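Local coordinates for protein Ral guanine nucleotide dissociation stimulator-like 2 (PDB 4JGW) that probably acts as a guanine nucleotide exchange factor for small G proteins, associates with GTP-bound Rap1A and H-Ras in vitro, and carries a docking site for SH3 domains, at residues S30-P35 / A40-P45; A66-A69 / M74-P77. All blocks are in the same frame, centred on the assembly; numbering follows the deposited sequence.

Contact 1: residues S30-P35 / A40-P45; sequences SRQYRP and APLPPP
Gln32 NE2 donates to two backbone carbonyls. Its straighter bond crosses to Pro43 O at 2.8 Å, with an N-H...O angle of 179°, while the second returns to Tyr33 O, at 3.2 Å from Gln32 NE2. Both acceptors lie in the plane of the Gln32 carboxamide, so the two bonds fix its rotation. Gln32 CG stands anti to its backbone N, the side chain then bends at chi2 (68°), and Gln32 OE1 comes to 3.7 Å from Pro45 CD. A water makes a second link between the segments, accepting from Tyr33 N and donating to Pro44 O. Around these bonds the prolines pack: Pro35 CB meets Pro43 CD at 3.7 Å, the two side chains crossing at about a right angle, and Leu42 CD2 touches Pro35 CD. Segment 40-45 runs nearly antiparallel to 30-35, the two directions 164° apart, and has the phi/psi values of a polyproline II helix, the form SH3 domains recognise. Pro43 to Pro45 have no N-H to offer the strand; here a side-chain amide and a water make the polar links, consistent with a docking conformation already selected before a partner binds.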
ATOM      1  N   SER A  30      -2.921  33.052  -0.032  1.00 40.85           N
ATOM      2  CA  SER A  30      -3.663  33.831  -1.015  1.00 41.04           C
ATOM      3  C   SER A  30      -2.773  34.155  -2.208  1.00 41.24           C
ATOM      4  O   SER A  30      -1.783  34.879  -2.081  1.00 41.16           O
ATOM      5  CB  SER A  30      -4.217  35.113  -0.387  1.00 41.01           C
ATOM      6  OG  SER A  30      -5.226  35.682  -1.199  1.00 40.89           O
ATOM      7  N   ARG A  31      -3.131  33.602  -3.364  1.00 41.46           N
ATOM      8  CA  ARG A  31      -2.339  33.758  -4.580  1.00 41.83           C
ATOM      9  C   ARG A  31      -3.090  34.600  -5.608  1.00 41.87           C
ATOM     10  O   ARG A  31      -4.168  34.217  -6.072  1.00 41.83           O
ATOM     11  CB  ARG A  31      -1.976  32.390  -5.171  1.00 41.90           C
ATOM     12  CG  ARG A  31      -1.354  31.412  -4.176  1.00 42.52           C
ATOM     13  CD  ARG A  31      -1.381  29.982  -4.710  1.00 43.37           C
ATOM     14  NE  ARG A  31      -1.503  28.996  -3.634  1.00 44.33           N
ATOM     15  CZ  ARG A  31      -2.655  28.614  -3.085  1.00 44.65           C
ATOM     16  NH1 ARG A  31      -3.806  29.130  -3.504  1.00 44.56           N
ATOM     17  NH2 ARG A  31      -2.660  27.711  -2.110  1.00 44.26           N
ATOM     18  N   GLN A  32      -2.519  35.752  -5.946  1.00 42.04           N
ATOM     19  CA  GLN A  32      -3.086  36.631  -6.963  1.00 42.18           C
ATOM     20  C   GLN A  32      -2.435  36.349  -8.312  1.00 42.40           C
ATOM     21  O   GLN A  32      -1.222  36.498  -8.471  1.00 42.47           O
ATOM     22  CB  GLN A  32      -2.910  38.106  -6.575  1.00 42.12           C
ATOM     23  CG  GLN A  32      -3.527  39.105  -7.560  1.00 41.84           C
ATOM     24  CD  GLN A  32      -5.046  39.059  -7.585  1.00 41.62           C
ATOM     25  OE1 GLN A  32      -5.705  39.368  -6.593  1.00 42.09           O
ATOM     26  NE2 GLN A  32      -5.608  38.682  -8.727  1.00 41.04           N
ATOM     27  N   TYR A  33      -3.253  35.931  -9.273  1.00 42.64           N
ATOM     28  CA  TYR A  33      -2.787  35.674 -10.629  1.00 42.99           C
ATOM     29  C   TYR A  33      -3.115  36.843 -11.550  1.00 43.12           C
ATOM     30  O   TYR A  33      -4.069  37.588 -11.310  1.00 43.16           O
ATOM     31  CB  TYR A  33      -3.408  34.385 -11.175  1.00 43.01           C
ATOM     32  CG  TYR A  33      -2.842  33.119 -10.567  1.00 43.33           C
ATOM     33  CD1 TYR A  33      -3.403  32.558  -9.419  1.00 43.65           C
ATOM     34  CD2 TYR A  33      -1.743  32.479 -11.142  1.00 43.49           C
ATOM     35  CE1 TYR A  33      -2.886  31.393  -8.858  1.00 43.83           C
ATOM     36  CE2 TYR A  33      -1.217  31.313 -10.590  1.00 43.70           C
ATOM     37  CZ  TYR A  33      -1.793  30.776  -9.450  1.00 43.74           C
ATOM     38  OH  TYR A  33      -1.274  29.625  -8.903  1.00 43.58           O
ATOM     39  N   ARG A  34      -2.309  37.002 -12.596  1.00 43.30           N
ATOM     40  CA  ARG A  34      -2.577  37.984 -13.638  1.00 43.48           C
ATOM     41  C   ARG A  34      -3.755  37.503 -14.482  1.00 43.40           C
ATOM     42  O   ARG A  34      -3.894  36.302 -14.715  1.00 43.43           O
ATOM     43  CB  ARG A  34      -1.341  38.189 -14.516  1.00 43.61           C
ATOM     44  CG  ARG A  34      -0.205  38.946 -13.838  1.00 44.42           C
ATOM     45  CD  ARG A  34       0.950  39.176 -14.800  1.00 45.96           C
ATOM     46  NE  ARG A  34       2.034  39.942 -14.188  1.00 47.07           N
ATOM     47  CZ  ARG A  34       3.131  39.409 -13.651  1.00 47.75           C
ATOM     48  NH1 ARG A  34       3.311  38.094 -13.641  1.00 48.05           N
ATOM     49  NH2 ARG A  34       4.056  40.199 -13.121  1.00 47.97           N
ATOM     50  N   PRO A  35      -4.620  38.435 -14.926  1.00 43.38           N
ATOM     51  CA  PRO A  35      -5.767  38.048 -15.752  1.00 43.32           C
ATOM     52  C   PRO A  35      -5.327  37.582 -17.139  1.00 43.29           C
ATOM     53  O   PRO A  35      -4.289  38.030 -17.636  1.00 43.36           O
ATOM     54  CB  PRO A  35      -6.582  39.339 -15.851  1.00 43.29           C
ATOM     55  CG  PRO A  35      -5.595  40.434 -15.626  1.00 43.37           C
ATOM     56  CD  PRO A  35      -4.587  39.888 -14.667  1.00 43.35           C
ATOM     57  N   ALA A  40      -7.632  43.476 -18.526  1.00 41.16           N
ATOM     58  CA  ALA A  40      -8.810  43.244 -17.693  1.00 40.92           C
ATOM     59  C   ALA A  40      -8.539  43.571 -16.221  1.00 40.72           C
ATOM     60  O   ALA A  40      -7.380  43.612 -15.800  1.00 40.70           O
ATOM     61  CB  ALA A  40      -9.281  41.797 -17.842  1.00 40.90           C
ATOM     62  N   PRO A  41      -9.608  43.818 -15.435  1.00 40.53           N
ATOM     63  CA  PRO A  41      -9.440  43.987 -13.994  1.00 40.46           C
ATOM     64  C   PRO A  41      -8.972  42.688 -13.340  1.00 40.30           C
ATOM     65  O   PRO A  41      -9.288  41.599 -13.831  1.00 40.27           O
ATOM     66  CB  PRO A  41     -10.851  44.348 -13.514  1.00 40.54           C
ATOM     67  CG  PRO A  41     -11.762  43.818 -14.566  1.00 40.61           C
ATOM     68  CD  PRO A  41     -11.013  43.999 -15.845  1.00 40.58           C
ATOM     69  N   LEU A  42      -8.216  42.814 -12.252  1.00 40.06           N
ATOM     70  CA  LEU A  42      -7.637  41.659 -11.567  1.00 39.78           C
ATOM     71  C   LEU A  42      -8.698  40.633 -11.164  1.00 39.53           C
ATOM     72  O   LEU A  42      -9.721  40.994 -10.575  1.00 39.48           O
ATOM     73  CB  LEU A  42      -6.829  42.097 -10.339  1.00 39.84           C
ATOM     74  CG  LEU A  42      -5.547  42.906 -10.565  1.00 39.84           C
ATOM     75  CD1 LEU A  42      -5.008  43.431  -9.242  1.00 40.08           C
ATOM     76  CD2 LEU A  42      -4.482  42.092 -11.292  1.00 39.91           C
ATOM     77  N   PRO A  43      -8.463  39.350 -11.495  1.00 39.24           N
ATOM     78  CA  PRO A  43      -9.381  38.294 -11.074  1.00 38.92           C
ATOM     79  C   PRO A  43      -9.334  38.125  -9.553  1.00 38.50           C
ATOM     80  O   PRO A  43      -8.381  38.588  -8.920  1.00 38.43           O
ATOM     81  CB  PRO A  43      -8.830  37.047 -11.778  1.00 38.90           C
ATOM     82  CG  PRO A  43      -7.396  37.334 -12.000  1.00 39.17           C
ATOM     83  CD  PRO A  43      -7.303  38.814 -12.231  1.00 39.21           C
ATOM     84  N   PRO A  44     -10.362  37.487  -8.960  1.00 38.17           N
ATOM     85  CA  PRO A  44     -10.293  37.224  -7.524  1.00 37.93           C
ATOM     86  C   PRO A  44      -9.125  36.290  -7.199  1.00 37.65           C
ATOM     87  O   PRO A  44      -8.850  35.367  -7.971  1.00 37.66           O
ATOM     88  CB  PRO A  44     -11.633  36.537  -7.223  1.00 38.06           C
ATOM     89  CG  PRO A  44     -12.118  36.021  -8.545  1.00 38.07           C
ATOM     90  CD  PRO A  44     -11.623  37.004  -9.554  1.00 38.16           C
ATOM     91  N   PRO A  45      -8.422  36.542  -6.079  1.00 37.42           N
ATOM     92  CA  PRO A  45      -7.296  35.686  -5.689  1.00 37.18           C
ATOM     93  C   PRO A  45      -7.734  34.263  -5.328  1.00 36.88           C
ATOM     94  O   PRO A  45      -8.814  34.068  -4.761  1.00 36.78           O
ATOM     95  CB  PRO A  45      -6.719  36.395  -4.458  1.00 37.21           C
ATOM     96  CG  PRO A  45      -7.834  37.232  -3.933  1.00 37.44           C
ATOM     97  CD  PRO A  45      -8.633  37.649  -5.127  1.00 37.44           C
TER
HETATM   98  O   HOH W   1      -6.375  35.330  -8.985  1.00 26.88           O

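Contact 2: residues A66-A69 / M74-P77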
ATOM      1  N   ALA A  66     -18.347  22.844   5.754  1.00 30.00           N
ATOM      2  CA  ALA A  66     -18.693  22.842   4.329  1.00 29.81           C
ATOM      3  C   ALA A  66     -17.629  23.470   3.426  1.00 29.72           C
ATOM      4  O   ALA A  66     -17.532  23.127   2.245  1.00 29.71           O
ATOM      5  CB  ALA A  66     -20.038  23.525   4.116  1.00 29.81           C
ATOM      6  N   ARG A  67     -16.839  24.379   3.989  1.00 29.72           N
ATOM      7  CA  ARG A  67     -15.803  25.106   3.249  1.00 29.79           C
ATOM      8  C   ARG A  67     -14.523  24.296   3.046  1.00 29.23           C
ATOM      9  O   ARG A  67     -13.737  24.585   2.141  1.00 29.37           O
ATOM     10  CB  ARG A  67     -15.455  26.417   3.968  1.00 30.05           C
ATOM     11  CG  ARG A  67     -16.624  27.375   4.155  1.00 31.41           C
ATOM     12  CD  ARG A  67     -16.207  28.584   4.986  1.00 33.92           C
ATOM     13  NE  ARG A  67     -17.344  29.447   5.304  1.00 36.54           N
ATOM     14  CZ  ARG A  67     -17.802  30.420   4.516  1.00 37.92           C
ATOM     15  NH1 ARG A  67     -17.227  30.671   3.343  1.00 38.19           N
ATOM     16  NH2 ARG A  67     -18.844  31.145   4.903  1.00 38.77           N
ATOM     17  N   THR A  68     -14.319  23.291   3.894  1.00 28.58           N
ATOM     18  CA  THR A  68     -13.084  22.501   3.906  1.00 28.02           C
ATOM     19  C   THR A  68     -12.769  21.826   2.565  1.00 27.55           C
ATOM     20  O   THR A  68     -11.611  21.774   2.156  1.00 27.35           O
ATOM     21  CB  THR A  68     -13.103  21.471   5.061  1.00 28.07           C
ATOM     22  OG1 THR A  68     -13.164  22.173   6.308  1.00 28.18           O
ATOM     23  CG2 THR A  68     -11.859  20.584   5.051  1.00 28.08           C
ATOM     24  N   ALA A  69     -13.801  21.327   1.885  1.00 27.14           N
ATOM     25  CA  ALA A  69     -13.630  20.656   0.595  1.00 26.78           C
ATOM     26  C   ALA A  69     -12.997  21.568  -0.458  1.00 26.55           C
ATOM     27  O   ALA A  69     -12.208  21.112  -1.285  1.00 26.63           O
ATOM     28  CB  ALA A  69     -14.963  20.101   0.097  1.00 26.77           C
ATOM     29  N   MET A  74      -6.999  18.237   0.528  1.00 25.44           N
ATOM     30  CA  MET A  74      -6.341  17.013   0.987  1.00 25.38           C
ATOM     31  C   MET A  74      -6.850  16.531   2.351  1.00 25.26           C
ATOM     32  O   MET A  74      -6.731  15.349   2.674  1.00 25.18           O
ATOM     33  CB  MET A  74      -4.813  17.160   1.004  1.00 25.43           C
ATOM     34  CG  MET A  74      -4.082  15.822   1.189  1.00 25.87           C
ATOM     35  SD  MET A  74      -2.288  15.911   1.321  1.00 26.78           S
ATOM     36  CE  MET A  74      -1.836  16.364  -0.356  1.00 25.71           C
ATOM     37  N   PHE A  75      -7.427  17.441   3.136  1.00 25.08           N
ATOM     38  CA  PHE A  75      -7.753  17.150   4.535  1.00 24.98           C
ATOM     39  C   PHE A  75      -8.652  15.933   4.747  1.00 25.03           C
ATOM     40  O   PHE A  75      -8.298  15.027   5.501  1.00 24.98           O
ATOM     41  CB  PHE A  75      -8.361  18.364   5.242  1.00 24.83           C
ATOM     42  CG  PHE A  75      -8.666  18.114   6.690  1.00 24.49           C
ATOM     43  CD1 PHE A  75      -7.664  18.214   7.649  1.00 24.32           C
ATOM     44  CD2 PHE A  75      -9.945  17.745   7.091  1.00 24.28           C
ATOM     45  CE1 PHE A  75      -7.935  17.965   8.985  1.00 24.36           C
ATOM     46  CE2 PHE A  75     -10.226  17.496   8.430  1.00 24.03           C
ATOM     47  CZ  PHE A  75      -9.220  17.607   9.377  1.00 24.25           C
ATOM     48  N   THR A  76      -9.812  15.935   4.095  1.00 25.06           N
ATOM     49  CA  THR A  76     -10.814  14.885   4.261  1.00 24.98           C
ATOM     50  C   THR A  76     -10.292  13.483   3.896  1.00 25.09           C
ATOM     51  O   THR A  76     -10.380  12.573   4.720  1.00 25.19           O
ATOM     52  CB  THR A  76     -12.123  15.224   3.495  1.00 25.02           C
ATOM     53  OG1 THR A  76     -12.589  16.516   3.904  1.00 24.99           O
ATOM     54  CG2 THR A  76     -13.210  14.186   3.758  1.00 24.48           C
ATOM     55  N   PRO A  77      -9.744  13.303   2.675  1.00 25.21           N
ATOM     56  CA  PRO A  77      -9.244  11.966   2.342  1.00 25.41           C
ATOM     57  C   PRO A  77      -8.032  11.540   3.177  1.00 25.65           C
ATOM     58  O   PRO A  77      -7.908  10.363   3.512  1.00 25.58           O
ATOM     59  CB  PRO A  77      -8.870  12.085   0.859  1.00 25.33           C
ATOM     60  CG  PRO A  77      -8.648  13.542   0.636  1.00 25.29           C
ATOM     61  CD  PRO A  77      -9.629  14.229   1.530  1.00 25.18           C
TER
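Van der Waals contact carries the meeting of Thr68 with Phe75 and Thr76. The methyl CG2 of Thr68 lies 4.0 Å from Phe75 CD2 and 4.1 Å from Phe75 CB, so it sits against the root of the aromatic side chain and reaches the ring obliquely. Thr68 CG2 also comes to 4.3 Å from Thr76 OG1, a looser touch. The area buried between the two segments is small, 87 Å², and the closest alpha carbons, those of Thr68 and Phe75, are 7.6 Å apart; one methyl group therefore does most of the bridging. It points across because CG2 is anti to the backbone N of Thr68, whereas OG1, at chi1 -63°, lies beside that nitrogen.

These segments belong to the N-terminal Ras-GEF (REM) domain, a largely helical module, where helix 68-71 is followed after a short connection by helix 75-82. The contact joins Thr68, on the short helix 68-71, to Phe75 and Thr76 on helix 75-82.

Polar and aromatic interactions continue from the same side chains to other helices. Thr68 OG1 hydrogen-bonds to His62 O in helix 56-63, which gives the buried hydroxyl a partner while the methyl faces Phe75. The Phe75 ring meets the His62 ring edge-to-face and also packs on Phe416, their planes at about 30°. Through Phe416 and Arg420 it reaches helix 416-436, which lies in the catalytic Ras-GEF part of the chain, while Thr76 packs on Val121 of helix 108-128.

Contact 1 and contact 2 follow one another along the chain and lie on the same side of its centre, with centres 24 Å apart and nearest atoms about 11 Å apart; they do not touch. Contact 1 is the peripheral one, a surface contact whose centre is 40 Å from that of the chain, against 23 Å for the buried contact 2. Strand 46-54 and helix 56-63 connect them in sequence, and the same strand joins 24-33 to 414-415 in one antiparallel sheet. Just after 414-415 begins helix 416-436, which contact 2 meets through Phe75. So far from the chain centre and on the surface, the proline-rich segment is placed consistently with access for an SH3 domain.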